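Side-chain contact in UDP-N-Acetylglucosamine 2-Epimerase (Thermus thermophilus, PDB 1V4V), which probably interconverts UDP-N-acetylglucosamine and UDP-N-acetylmannosamine by inverting the configuration at C2 of the sugar: residues E17-A22 with S53-Q58. Numbering follows the deposited sequence.
Sequences EATKMA and SLFGIQ
Ala22, on helix 15-29, and Phe55, in the loop that follows helix 45-53, bring the two backbones within 6.7 Å of each other, CA to CA, in the Rossmann-like N-terminal half of this GT-B fold. A Schellman motif with Gly56 as its positive-phi residue follows helix 45-53: the phi of 68° is one glycine takes readily, and Gly56 N bonds back to Ser53 O at 2.8 Å. The chain thereby reverses so that Phe55 and Ile57, one residue either side of the glycine, both direct their side chains at helix 15-29. Ala22 suits its place because a lone methyl lets the ring come down almost on the helix: its CB stands over one face of Phe55, 3.8 Å from the ring centroid and 19° off the normal, a CH-pi contact. The methyl is displaced toward the CG side of the ring, with Phe55 CG 3.6 Å from Ala22 CB, while Leu54 CD2 covers the opposite face. Phe55 CG lies anti to its own carbonyl carbon (chi1 -47°), which carries the ring across Ala22 and brings CZ to 4.4 Å from Thr19 CG2. Thr19 suits the border of this apolar patch, since Arg15 O satisfies its OG1. Ile57 suits the loop because its extended arm reaches Ala22, CD1 lying 3.9 Å from Ala22 CB, while Leu52 packs on the same side chain. Helix 177-188 adds Leu184 against the ring and Ala181 against Thr19. Were Phe55 an alanine, the methyls of Ala22 and Leu54 would probably lose the flat surface between them, and a gap would open beside Thr19. With no hydrogen bond linking the two segments, their hold on each other depends on the fit of ring over methyl and on buried apolar surface, not on directed bonds.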
loop_
_atom_site.group_PDB
_atom_site.type_symbol
_atom_site.label_atom_id
_atom_site.label_comp_id
_atom_site.label_asym_id
_atom_site.label_seq_id
_atom_site.Cartn_x
_atom_site.Cartn_y
_atom_site.Cartn_z
ATOM N N GLU A 17 -8.448 15.407 10.696
ATOM C CA GLU A 17 -7.196 14.699 10.923
ATOM C C GLU A 17 -6.415 15.409 12.026
ATOM O O GLU A 17 -5.890 14.773 12.931
ATOM C CB GLU A 17 -6.375 14.647 9.631
ATOM C CG GLU A 17 -7.095 13.939 8.477
ATOM C CD GLU A 17 -6.288 13.919 7.187
ATOM O OE1 GLU A 17 -5.399 14.780 7.015
ATOM O OE2 GLU A 17 -6.558 13.048 6.331
ATOM N N ALA A 18 -6.359 16.733 11.954
ATOM C CA ALA A 18 -5.642 17.516 12.954
ATOM C C ALA A 18 -6.177 17.213 14.355
ATOM O O ALA A 18 -5.414 17.046 15.308
ATOM C CB ALA A 18 -5.779 19.009 12.641
ATOM N N THR A 19 -7.498 17.132 14.468
ATOM C CA THR A 19 -8.142 16.853 15.744
ATOM C C THR A 19 -7.709 15.518 16.330
ATOM O O THR A 19 -7.410 15.423 17.517
ATOM C CB THR A 19 -9.683 16.850 15.596
ATOM O OG1 THR A 19 -10.124 18.154 15.198
ATOM C CG2 THR A 19 -10.348 16.472 16.909
ATOM N N LYS A 20 -7.673 14.484 15.497
ATOM C CA LYS A 20 -7.287 13.162 15.969
ATOM C C LYS A 20 -5.783 13.032 16.206
ATOM O O LYS A 20 -5.344 12.157 16.952
ATOM C CB LYS A 20 -7.750 12.097 14.974
ATOM C CG LYS A 20 -9.267 12.005 14.846
ATOM C CD LYS A 20 -9.670 10.905 13.882
ATOM C CE LYS A 20 -11.186 10.829 13.723
ATOM N NZ LYS A 20 -11.865 10.568 15.017
HETATM N N MSE A 21 -4.999 13.911 15.587
HETATM C CA MSE A 21 -3.548 13.860 15.749
HETATM C C MSE A 21 -3.018 14.721 16.898
HETATM O O MSE A 21 -1.960 14.427 17.458
HETATM C CB MSE A 21 -2.862 14.265 14.440
HETATM C CG MSE A 21 -3.033 13.244 13.329
HETATM SE SE MSE A 21 -2.141 11.563 13.680
HETATM C CE MSE A 21 -0.920 11.583 12.172
ATOM N N ALA A 22 -3.757 15.771 17.251
ATOM C CA ALA A 22 -3.355 16.670 18.334
ATOM C C ALA A 22 -2.973 15.920 19.614
ATOM O O ALA A 22 -1.945 16.215 20.233
ATOM C CB ALA A 22 -4.473 17.680 18.624
ATOM N N SER A 53 -4.873 25.692 16.726
ATOM C CA SER A 53 -4.740 26.704 17.773
ATOM C C SER A 53 -5.360 26.278 19.096
ATOM O O SER A 53 -4.764 26.482 20.155
ATOM C CB SER A 53 -5.366 28.026 17.324
ATOM O OG SER A 53 -4.624 28.605 16.264
ATOM N N LEU A 54 -6.555 25.695 19.040
ATOM C CA LEU A 54 -7.238 25.245 20.249
ATOM C C LEU A 54 -6.343 24.367 21.098
ATOM O O LEU A 54 -6.338 24.476 22.321
ATOM C CB LEU A 54 -8.501 24.445 19.914
ATOM C CG LEU A 54 -9.099 23.710 21.130
ATOM C CD1 LEU A 54 -9.748 24.720 22.068
ATOM C CD2 LEU A 54 -10.115 22.678 20.688
ATOM N N PHE A 55 -5.587 23.489 20.446
ATOM C CA PHE A 55 -4.713 22.571 21.163
ATOM C C PHE A 55 -3.334 23.143 21.443
ATOM O O PHE A 55 -2.478 22.461 21.997
ATOM C CB PHE A 55 -4.579 21.261 20.381
ATOM C CG PHE A 55 -5.890 20.713 19.894
ATOM C CD1 PHE A 55 -6.371 21.043 18.632
ATOM C CD2 PHE A 55 -6.659 19.885 20.707
ATOM C CE1 PHE A 55 -7.600 20.558 18.184
ATOM C CE2 PHE A 55 -7.888 19.395 20.271
ATOM C CZ PHE A 55 -8.360 19.732 19.006
ATOM N N GLY A 56 -3.122 24.398 21.063
ATOM C CA GLY A 56 -1.836 25.031 21.293
ATOM C C GLY A 56 -0.726 24.423 20.457
ATOM O O GLY A 56 0.386 24.210 20.945
ATOM N N ILE A 57 -1.029 24.151 19.191
ATOM C CA ILE A 57 -0.069 23.556 18.266
ATOM C C ILE A 57 0.116 24.436 17.031
ATOM O O ILE A 57 -0.845 24.997 16.508
ATOM C CB ILE A 57 -0.544 22.147 17.815
ATOM C CG1 ILE A 57 -0.597 21.208 19.020
ATOM C CG2 ILE A 57 0.401 21.577 16.752
ATOM C CD1 ILE A 57 -1.234 19.860 18.723
ATOM N N GLN A 58 1.359 24.555 16.577
ATOM C CA GLN A 58 1.685 25.351 15.397
ATOM C C GLN A 58 2.336 24.398 14.400
ATOM O O GLN A 58 2.982 23.435 14.810
ATOM C CB GLN A 58 2.687 26.450 15.760
ATOM C CG GLN A 58 2.565 26.955 17.193
ATOM C CD GLN A 58 1.220 27.587 17.486
ATOM O OE1 GLN A 58 0.864 27.805 18.647
ATOM N NE2 GLN A 58 0.468 27.899 16.436
#